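Local coordinates for uncharacterized conserved protein (Ruegeria pomeroyi DSS-3, PDB 3IUS), which is of unknown function but probably binds NAD(P) through a Rossmann-type domain, as in relatives of the NAD-dependent epimerase/dehydratase family, at residues R198-P212 with R254-L268. Residues are numbered along the deposited sequence; the frame is centred on the assembly and turned at random. Where two conformers were deposited one is given.
Sequences RPDPGAVYNVCDDEP and RVRNDRIKEELGVRL
The amide of Asn257 bridges Cys208 and Asp210 where the short helix 258-262 lies across strand 204-207, a strand of the parallel sheet of the Rossmann-type fold. The two axes approach to 7.2 Å at 104°, nearly perpendicular. Asn257 stands just ahead of the helix. Its CB packs against SG of Cys208 at 3.8 Å, and with CG between the backbone N and the carbonyl carbon (chi1 62°) the amide turns toward the loop after the strand. ND2 spends both its hydrogens there: one goes to Cys208 O, the other to Asp210 OD1 at 2.8 Å, both nearly straight and in the amide plane. OD1 of Asn257 accepts from Lys261 NZ, whose extended chain brings the ammonium to Asp210 OD1 as well, a 2.8 Å salt bridge made on the syn side but well out of the carboxylate plane. With an alanine in place of Asn257, Cys208 O would probably lose this donor and Lys261 NZ its amide acceptor, leaving Asp210 OD1 only the lysine of its two donors. Along the strand, Tyr205 CB touches Ile260 CG2, and farther out CD1 of Leu264 sits over one ring face in a CH-pi contact, 4.1 Å from the centroid; Phe149 of the neighbouring strand 146-155 also meets this ring. The phenol OH abuts Leu264 CD2 and donates to a water that in turn donates to the carboxylates of Asp200 and Glu263, probably easing the closeness of two like charges. Arg259 lays CG near CD1 of Tyr205 and sends its guanidinium to Glu117. Beyond Glu262, Arg198 lays its guanidinium over Leu264 O, while its NH1 donates to Glu263 O at 2.9 Å, reaching that oxygen from above the carbonyl plane with a bent N-H...O angle of 138°.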
ATOM      1  N   ARG A 198     -16.157  -6.801   7.473  1.00 31.88           N
ATOM      2  CA  ARG A 198     -17.034  -7.418   6.480  1.00 28.51           C
ATOM      3  C   ARG A 198     -16.248  -8.304   5.507  1.00 16.62           C
ATOM      4  O   ARG A 198     -16.064  -7.938   4.345  1.00 21.86           O
ATOM      5  CB  ARG A 198     -17.782  -6.350   5.670  1.00 30.57           C
ATOM      6  CG  ARG A 198     -18.649  -5.381   6.464  1.00 39.60           C
ATOM      7  CD  ARG A 198     -19.361  -4.421   5.506  1.00 47.71           C
ATOM      8  NE  ARG A 198     -19.956  -3.270   6.184  1.00 53.02           N
ATOM      9  CZ  ARG A 198     -20.506  -2.230   5.558  1.00 52.26           C
ATOM     10  NH1 ARG A 198     -20.544  -2.189   4.231  1.00 46.13           N
ATOM     11  NH2 ARG A 198     -21.022  -1.227   6.259  1.00 51.60           N
ATOM     12  N   PRO A 199     -15.791  -9.478   5.970  1.00 21.59           N
ATOM     13  CA  PRO A 199     -15.024 -10.377   5.098  1.00 26.86           C
ATOM     14  C   PRO A 199     -15.802 -10.863   3.871  1.00 27.23           C
ATOM     15  O   PRO A 199     -16.994 -11.172   3.954  1.00 28.45           O
ATOM     16  CB  PRO A 199     -14.684 -11.553   6.017  1.00 25.29           C
ATOM     17  CG  PRO A 199     -14.765 -10.994   7.400  1.00 29.42           C
ATOM     18  CD  PRO A 199     -15.866  -9.980   7.353  1.00 25.98           C
ATOM     19  N   ASP A 200     -15.109 -10.939   2.741  1.00 24.03           N
ATOM     20  CA  ASP A 200     -15.700 -11.336   1.471  1.00 19.60           C
ATOM     21  C   ASP A 200     -14.652 -12.116   0.676  1.00 20.73           C
ATOM     22  O   ASP A 200     -14.043 -11.590  -0.252  1.00 18.29           O
ATOM     23  CB  ASP A 200     -16.174 -10.097   0.707  1.00 18.03           C
ATOM     24  CG  ASP A 200     -16.961 -10.435  -0.551  1.00 25.04           C
ATOM     25  OD1 ASP A 200     -17.438 -11.582  -0.687  1.00 28.79           O
ATOM     26  OD2 ASP A 200     -17.119  -9.537  -1.404  1.00 24.25           O
ATOM     27  N   PRO A 201     -14.431 -13.383   1.052  1.00 23.36           N
ATOM     28  CA  PRO A 201     -13.349 -14.204   0.498  1.00 24.11           C
ATOM     29  C   PRO A 201     -13.231 -14.112  -1.018  1.00 24.82           C
ATOM     30  O   PRO A 201     -14.205 -14.354  -1.730  1.00 23.03           O
ATOM     31  CB  PRO A 201     -13.745 -15.618   0.926  1.00 21.03           C
ATOM     32  CG  PRO A 201     -14.420 -15.402   2.227  1.00 24.39           C
ATOM     33  CD  PRO A 201     -15.211 -14.126   2.057  1.00 23.26           C
ATOM     34  N   GLY A 202     -12.043 -13.747  -1.494  1.00 20.51           N
ATOM     35  CA  GLY A 202     -11.775 -13.644  -2.918  1.00 24.95           C
ATOM     36  C   GLY A 202     -11.834 -12.231  -3.480  1.00 20.17           C
ATOM     37  O   GLY A 202     -11.425 -11.995  -4.615  1.00 25.63           O
ATOM     38  N   ALA A 203     -12.332 -11.289  -2.686  1.00 20.42           N
ATOM     39  CA  ALA A 203     -12.553  -9.930  -3.161  1.00 22.36           C
ATOM     40  C   ALA A 203     -11.235  -9.214  -3.413  1.00 13.99           C
ATOM     41  O   ALA A 203     -10.263  -9.449  -2.714  1.00 14.19           O
ATOM     42  CB  ALA A 203     -13.390  -9.149  -2.171  1.00 21.61           C
ATOM     43  N   VAL A 204     -11.235  -8.359  -4.432  1.00 16.27           N
ATOM     44  CA  VAL A 204     -10.128  -7.456  -4.727  1.00 15.37           C
ATOM     45  C   VAL A 204     -10.632  -6.023  -4.590  1.00 13.62           C
ATOM     46  O   VAL A 204     -11.719  -5.697  -5.062  1.00 14.66           O
ATOM     47  CB  VAL A 204      -9.613  -7.668  -6.163  1.00 17.06           C
ATOM     48  CG1 VAL A 204      -8.464  -6.710  -6.470  1.00 18.19           C
ATOM     49  CG2 VAL A 204      -9.171  -9.099  -6.362  1.00 19.16           C
ATOM     50  N   TYR A 205      -9.836  -5.154  -3.965  1.00 15.59           N
ATOM     51  CA  TYR A 205     -10.231  -3.768  -3.765  1.00 13.58           C
ATOM     52  C   TYR A 205      -9.093  -2.871  -4.177  1.00 13.61           C
ATOM     53  O   TYR A 205      -7.976  -3.056  -3.706  1.00 13.80           O
ATOM     54  CB  TYR A 205     -10.512  -3.478  -2.289  1.00 13.70           C
ATOM     55  CG  TYR A 205     -11.510  -4.409  -1.652  1.00 13.73           C
ATOM     56  CD1 TYR A 205     -12.868  -4.145  -1.716  1.00 17.03           C
ATOM     57  CD2 TYR A 205     -11.088  -5.540  -0.973  1.00 18.28           C
ATOM     58  CE1 TYR A 205     -13.787  -4.998  -1.132  1.00 20.30           C
ATOM     59  CE2 TYR A 205     -11.996  -6.400  -0.385  1.00 17.14           C
ATOM     60  CZ  TYR A 205     -13.341  -6.119  -0.459  1.00 19.12           C
ATOM     61  OH  TYR A 205     -14.243  -6.983   0.126  1.00 17.80           O
ATOM     62  N   ASN A 206      -9.385  -1.917  -5.052  1.00 13.42           N
ATOM     63  CA  ASN A 206      -8.460  -0.813  -5.310  1.00 13.44           C
ATOM     64  C   ASN A 206      -8.462   0.131  -4.119  1.00 18.06           C
ATOM     65  O   ASN A 206      -9.522   0.508  -3.629  1.00 15.62           O
ATOM     66  CB  ASN A 206      -8.890  -0.023  -6.541  1.00 13.22           C
ATOM     67  CG  ASN A 206      -8.693  -0.782  -7.823  1.00 13.14           C
ATOM     68  OD1 ASN A 206      -9.307  -0.455  -8.844  1.00 16.68           O
ATOM     69  ND2 ASN A 206      -7.846  -1.797  -7.791  1.00 13.28           N
ATOM     70  N   VAL A 207      -7.281   0.550  -3.669  1.00 16.11           N
ATOM     71  CA  VAL A 207      -7.206   1.441  -2.521  1.00 13.84           C
ATOM     72  C   VAL A 207      -6.432   2.677  -2.924  1.00 13.86           C
ATOM     73  O   VAL A 207      -5.208   2.701  -2.862  1.00 16.61           O
ATOM     74  CB  VAL A 207      -6.566   0.766  -1.286  1.00 14.10           C
ATOM     75  CG1 VAL A 207      -6.635   1.698  -0.088  1.00 14.21           C
ATOM     76  CG2 VAL A 207      -7.286  -0.544  -0.968  1.00 14.10           C
ATOM     77  N   CYS A 208      -7.173   3.687  -3.366  1.00 13.69           N
ATOM     78  CA  CYS A 208      -6.601   4.937  -3.850  1.00 13.70           C
ATOM     79  C   CYS A 208      -7.606   6.044  -3.564  1.00 13.59           C
ATOM     80  O   CYS A 208      -8.770   5.767  -3.308  1.00 13.46           O
ATOM     81  CB  CYS A 208      -6.355   4.859  -5.359  1.00 22.43           C
ATOM     82  SG  CYS A 208      -7.828   4.351  -6.314  1.00 19.98           S
ATOM     83  N   ASP A 209      -7.168   7.295  -3.621  1.00 13.66           N
ATOM     84  CA  ASP A 209      -8.093   8.396  -3.402  1.00 18.48           C
ATOM     85  C   ASP A 209      -8.852   8.796  -4.675  1.00 15.49           C
ATOM     86  O   ASP A 209      -8.795   8.099  -5.690  1.00 13.56           O
ATOM     87  CB  ASP A 209      -7.391   9.590  -2.736  1.00 13.76           C
ATOM     88  CG  ASP A 209      -6.494  10.345  -3.682  1.00 13.83           C
ATOM     89  OD1 ASP A 209      -6.601  10.145  -4.913  1.00 16.68           O
ATOM     90  OD2 ASP A 209      -5.684  11.161  -3.186  1.00 15.22           O
ATOM     91  N   ASP A 210      -9.564   9.915  -4.602  1.00 13.27           N
ATOM     92  CA  ASP A 210     -10.506  10.309  -5.645  1.00 14.20           C
ATOM     93  C   ASP A 210      -9.893  11.054  -6.823  1.00 17.51           C
ATOM     94  O   ASP A 210     -10.563  11.276  -7.832  1.00 15.33           O
ATOM     95  CB  ASP A 210     -11.612  11.179  -5.048  1.00 13.21           C
ATOM     96  CG  ASP A 210     -12.594  10.381  -4.220  1.00 14.21           C
ATOM     97  OD1 ASP A 210     -12.542   9.141  -4.281  1.00 20.91           O
ATOM     98  OD2 ASP A 210     -13.409  11.001  -3.509  1.00 18.23           O
ATOM     99  N   GLU A 211      -8.634  11.453  -6.699  1.00 16.53           N
ATOM    100  CA  GLU A 211      -8.072  12.386  -7.665  1.00 18.31           C
ATOM    101  C   GLU A 211      -6.696  11.989  -8.196  1.00 17.63           C
ATOM    102  O   GLU A 211      -5.665  12.355  -7.620  1.00 16.02           O
ATOM    103  CB  GLU A 211      -8.029  13.794  -7.073  1.00 20.78           C
ATOM    104  CG  GLU A 211      -7.523  14.844  -8.038  1.00 19.87           C
ATOM    105  CD  GLU A 211      -7.737  16.257  -7.532  1.00 21.93           C
ATOM    106  OE1 GLU A 211      -8.499  16.439  -6.563  1.00 19.40           O
ATOM    107  OE2 GLU A 211      -7.143  17.189  -8.113  1.00 19.11           O
ATOM    108  N   PRO A 212      -6.680  11.218  -9.295  1.00 22.15           N
ATOM    109  CA  PRO A 212      -5.434  10.982 -10.019  1.00 13.41           C
ATOM    110  C   PRO A 212      -4.780  12.324 -10.277  1.00 13.57           C
ATOM    111  O   PRO A 212      -5.460  13.248 -10.721  1.00 14.83           O
ATOM    112  CB  PRO A 212      -5.913  10.375 -11.329  1.00 20.57           C
ATOM    113  CG  PRO A 212      -7.153   9.627 -10.941  1.00 16.73           C
ATOM    114  CD  PRO A 212      -7.799  10.420  -9.836  1.00 18.06           C
ATOM    115  N   ARG A 254      -6.015   5.630 -14.587  1.00 14.90           N
ATOM    116  CA  ARG A 254      -6.758   6.237 -13.497  1.00 12.75           C
ATOM    117  C   ARG A 254      -7.532   5.099 -12.868  1.00 13.89           C
ATOM    118  O   ARG A 254      -8.109   4.288 -13.584  1.00 14.74           O
ATOM    119  CB  ARG A 254      -7.705   7.323 -14.021  1.00 12.63           C
ATOM    120  CG  ARG A 254      -6.988   8.611 -14.436  1.00 12.73           C
ATOM    121  CD  ARG A 254      -7.976   9.600 -15.035  1.00 12.64           C
ATOM    122  NE  ARG A 254      -7.388  10.928 -15.217  1.00 12.78           N
ATOM    123  CZ  ARG A 254      -6.623  11.255 -16.245  1.00 12.84           C
ATOM    124  NH1 ARG A 254      -6.339  10.350 -17.170  1.00 12.87           N
ATOM    125  NH2 ARG A 254      -6.135  12.485 -16.345  1.00 13.45           N
ATOM    126  N   VAL A 255      -7.491   5.009 -11.540  1.00 12.80           N
ATOM    127  CA  VAL A 255      -8.023   3.839 -10.850  1.00 15.87           C
ATOM    128  C   VAL A 255      -9.287   4.174 -10.075  1.00 16.76           C
ATOM    129  O   VAL A 255      -9.294   5.101  -9.263  1.00 14.17           O
ATOM    130  CB  VAL A 255      -6.976   3.245  -9.876  1.00 15.09           C
ATOM    131  CG1 VAL A 255      -7.504   1.959  -9.247  1.00 18.67           C
ATOM    132  CG2 VAL A 255      -5.643   3.005 -10.602  1.00 15.06           C
ATOM    133  N   ARG A 256     -10.344   3.394 -10.311  1.00 12.60           N
ATOM    134  CA  ARG A 256     -11.618   3.546  -9.611  1.00 18.26           C
ATOM    135  C   ARG A 256     -11.520   2.977  -8.197  1.00 13.22           C
ATOM    136  O   ARG A 256     -10.884   1.946  -7.978  1.00 14.57           O
ATOM    137  CB  ARG A 256     -12.750   2.817 -10.357  1.00 13.85           C
ATOM    138  CG  ARG A 256     -13.079   3.327 -11.756  1.00 12.22           C
ATOM    139  CD  ARG A 256     -13.711   4.720 -11.746  1.00 17.58           C
ATOM    140  NE  ARG A 256     -14.119   5.127 -13.093  1.00 19.23           N
ATOM    141  CZ  ARG A 256     -14.365   6.383 -13.463  1.00 16.48           C
ATOM    142  NH1 ARG A 256     -14.255   7.368 -12.589  1.00 12.96           N
ATOM    143  NH2 ARG A 256     -14.733   6.650 -14.712  1.00 15.63           N
ATOM    144  N   ASN A 257     -12.160   3.647  -7.248  1.00 12.68           N
ATOM    145  CA  ASN A 257     -12.160   3.225  -5.849  1.00 16.39           C
ATOM    146  C   ASN A 257     -13.581   3.035  -5.322  1.00 18.27           C
ATOM    147  O   ASN A 257     -13.839   3.229  -4.136  1.00 16.03           O
ATOM    148  CB  ASN A 257     -11.418   4.252  -4.981  1.00 13.85           C
ATOM    149  CG  ASN A 257     -12.076   5.621  -5.006  1.00 22.10           C
ATOM    150  OD1 ASN A 257     -13.181   5.778  -5.528  1.00 16.17           O
ATOM    151  ND2 ASN A 257     -11.386   6.629  -4.460  1.00 13.00           N
ATOM    152  N   ASP A 258     -14.495   2.647  -6.207  1.00 20.56           N
ATOM    153  CA  ASP A 258     -15.912   2.512  -5.858  1.00 14.04           C
ATOM    154  C   ASP A 258     -16.182   1.366  -4.888  1.00 19.43           C
ATOM    155  O   ASP A 258     -17.002   1.493  -3.972  1.00 16.58           O
ATOM    156  CB  ASP A 258     -16.759   2.319  -7.130  1.00 12.32           C
ATOM    157  CG  ASP A 258     -16.519   3.406  -8.166  1.00 16.92           C
ATOM    158  OD1 ASP A 258     -16.526   4.594  -7.795  1.00 22.06           O
ATOM    159  OD2 ASP A 258     -16.334   3.073  -9.350  1.00 20.97           O
ATOM    160  N   ARG A 259     -15.484   0.257  -5.090  1.00 14.97           N
ATOM    161  CA  ARG A 259     -15.708  -0.951  -4.308  0.50 17.86           C
ATOM    162  C   ARG A 259     -15.527  -0.733  -2.801  1.00 17.85           C
ATOM    163  O   ARG A 259     -16.338  -1.188  -1.997  1.00 18.14           O
ATOM    164  CB  ARG A 259     -14.788  -2.065  -4.807  0.50 16.76           C
ATOM    165  CG  ARG A 259     -15.395  -3.449  -4.705  0.50 16.69           C
ATOM    166  CD  ARG A 259     -14.897  -4.357  -5.815  0.50 12.99           C
ATOM    167  NE  ARG A 259     -14.997  -3.718  -7.123  0.50 28.28           N
ATOM    168  CZ  ARG A 259     -15.161  -4.371  -8.269  0.50 26.34           C
ATOM    169  NH1 ARG A 259     -15.236  -3.697  -9.409  0.50 22.29           N
ATOM    170  NH2 ARG A 259     -15.264  -5.694  -8.275  0.50 26.12           N
ATOM    171  N   ILE A 260     -14.459  -0.036  -2.416  1.00 13.06           N
ATOM    172  CA  ILE A 260     -14.212   0.173  -0.991  1.00 14.30           C
ATOM    173  C   ILE A 260     -15.302   1.050  -0.380  1.00 16.70           C
ATOM    174  O   ILE A 260     -15.621   0.925   0.802  1.00 18.04           O
ATOM    175  CB  ILE A 260     -12.818   0.786  -0.709  1.00 13.39           C
ATOM    176  CG1 ILE A 260     -12.665   2.105  -1.456  1.00 15.25           C
ATOM    177  CG2 ILE A 260     -11.704  -0.218  -1.057  1.00 14.48           C
ATOM    178  CD1 ILE A 260     -11.365   2.857  -1.153  1.00 13.40           C
ATOM    179  N   LYS A 261     -15.880   1.930  -1.192  1.00 13.37           N
ATOM    180  CA  LYS A 261     -16.924   2.828  -0.716  1.00 12.84           C
ATOM    181  C   LYS A 261     -18.254   2.082  -0.614  1.00 18.99           C
ATOM    182  O   LYS A 261     -18.889   2.071   0.435  1.00 16.29           O
ATOM    183  CB  LYS A 261     -17.065   4.028  -1.652  1.00 16.08           C
ATOM    184  CG  LYS A 261     -15.853   4.960  -1.674  1.00 17.41           C
ATOM    185  CD  LYS A 261     -16.014   5.984  -2.779  1.00 13.80           C
ATOM    186  CE  LYS A 261     -14.813   6.929  -2.901  1.00 15.28           C
ATOM    187  NZ  LYS A 261     -14.912   7.678  -4.181  1.00 19.97           N
ATOM    188  N   GLU A 262     -18.652   1.446  -1.708  1.00 20.52           N
ATOM    189  CA  GLU A 262     -19.974   0.834  -1.815  1.00 17.85           C
ATOM    190  C   GLU A 262     -20.103  -0.492  -1.083  1.00 23.28           C
ATOM    191  O   GLU A 262     -21.175  -0.822  -0.566  1.00 24.02           O
ATOM    192  CB  GLU A 262     -20.345   0.646  -3.289  1.00 18.92           C
ATOM    193  CG  GLU A 262     -20.580   1.949  -4.035  1.00 21.09           C
ATOM    194  CD  GLU A 262     -20.734   1.738  -5.531  1.00 22.26           C
ATOM    195  OE1 GLU A 262     -21.443   0.794  -5.931  1.00 24.00           O
ATOM    196  OE2 GLU A 262     -20.138   2.510  -6.305  1.00 16.82           O
ATOM    197  N   GLU A 263     -19.022  -1.263  -1.050  1.00 22.45           N
ATOM    198  CA  GLU A 263     -19.069  -2.580  -0.430  1.00 18.94           C
ATOM    199  C   GLU A 263     -18.602  -2.541   1.022  1.00 18.36           C
ATOM    200  O   GLU A 263     -19.190  -3.197   1.874  1.00 18.67           O
ATOM    201  CB  GLU A 263     -18.256  -3.597  -1.240  1.00 17.41           C
ATOM    202  CG  GLU A 263     -18.762  -3.793  -2.665  1.00 19.39           C
ATOM    203  CD  GLU A 263     -18.077  -4.941  -3.392  1.00 30.62           C
ATOM    204  OE1 GLU A 263     -17.248  -5.641  -2.772  1.00 32.05           O
ATOM    205  OE2 GLU A 263     -18.370  -5.145  -4.592  1.00 32.47           O
ATOM    206  N   LEU A 264     -17.559  -1.760   1.303  1.00 17.84           N
ATOM    207  CA  LEU A 264     -16.974  -1.727   2.643  1.00 19.31           C
ATOM    208  C   LEU A 264     -17.482  -0.583   3.517  1.00 18.64           C
ATOM    209  O   LEU A 264     -17.230  -0.569   4.720  1.00 19.76           O
ATOM    210  CB  LEU A 264     -15.443  -1.658   2.572  1.00 20.64           C
ATOM    211  CG  LEU A 264     -14.707  -2.797   1.872  1.00 18.14           C
ATOM    212  CD1 LEU A 264     -13.201  -2.652   2.053  1.00 20.38           C
ATOM    213  CD2 LEU A 264     -15.194  -4.163   2.355  1.00 16.23           C
ATOM    214  N   GLY A 265     -18.160   0.388   2.911  1.00 17.11           N
ATOM    215  CA  GLY A 265     -18.688   1.516   3.654  1.00 16.72           C
ATOM    216  C   GLY A 265     -17.641   2.545   4.034  1.00 14.97           C
ATOM    217  O   GLY A 265     -17.873   3.394   4.897  1.00 19.21           O
ATOM    218  N   VAL A 266     -16.481   2.476   3.392  1.00 13.31           N
ATOM    219  CA  VAL A 266     -15.402   3.412   3.685  1.00 13.94           C
ATOM    220  C   VAL A 266     -15.696   4.807   3.151  1.00 13.28           C
ATOM    221  O   VAL A 266     -16.170   4.971   2.029  1.00 14.96           O
ATOM    222  CB  VAL A 266     -14.058   2.922   3.104  1.00 16.01           C
ATOM    223  CG1 VAL A 266     -13.039   4.065   3.061  1.00 15.70           C
ATOM    224  CG2 VAL A 266     -13.533   1.747   3.914  1.00 20.51           C
ATOM    225  N   ARG A 267     -15.414   5.811   3.972  1.00 14.63           N
ATOM    226  CA  ARG A 267     -15.485   7.189   3.535  1.00 16.78           C
ATOM    227  C   ARG A 267     -14.116   7.825   3.750  1.00 17.19           C
ATOM    228  O   ARG A 267     -13.660   7.978   4.882  1.00 18.45           O
ATOM    229  CB  ARG A 267     -16.580   7.951   4.289  1.00 20.08           C
ATOM    230  CG  ARG A 267     -16.786   9.358   3.777  1.00 25.87           C
ATOM    231  CD  ARG A 267     -18.147   9.944   4.155  1.00 30.01           C
ATOM    232  NE  ARG A 267     -18.410  11.146   3.367  1.00 23.89           N
ATOM    233  CZ  ARG A 267     -17.785  12.304   3.557  1.00 25.20           C
ATOM    234  NH1 ARG A 267     -18.066  13.348   2.790  1.00 21.92           N
ATOM    235  NH2 ARG A 267     -16.884  12.421   4.522  1.00 25.46           N
ATOM    236  N   LEU A 268     -13.458   8.172   2.650  1.00 16.57           N
ATOM    237  CA  LEU A 268     -12.095   8.686   2.695  1.00 18.71           C
ATOM    238  C   LEU A 268     -11.938   9.916   3.589  1.00 17.57           C
ATOM    239  O   LEU A 268     -12.704  10.878   3.485  1.00 17.13           O
ATOM    240  CB  LEU A 268     -11.606   9.012   1.286  1.00 15.75           C
ATOM    241  CG  LEU A 268     -11.556   7.887   0.252  1.00 17.82           C
ATOM    242  CD1 LEU A 268     -10.996   8.438  -1.068  1.00 18.71           C
ATOM    243  CD2 LEU A 268     -10.726   6.713   0.769  1.00 16.43           C
TER
HETATM  244  O   HOH W   1     -21.762  -0.039   2.314  1.00 30.43           O
HETATM  245  O   HOH W   2     -16.830  -7.169  -0.701  1.00 17.96           O
HETATM  246  O   HOH W   3     -12.256   0.213  -4.482  1.00 11.72           O
HETATM  247  O   HOH W   4     -10.469   7.386  -7.993  1.00 25.13           O
HETATM  248  O   HOH W   5      -7.384  12.977 -12.951  1.00 37.53           O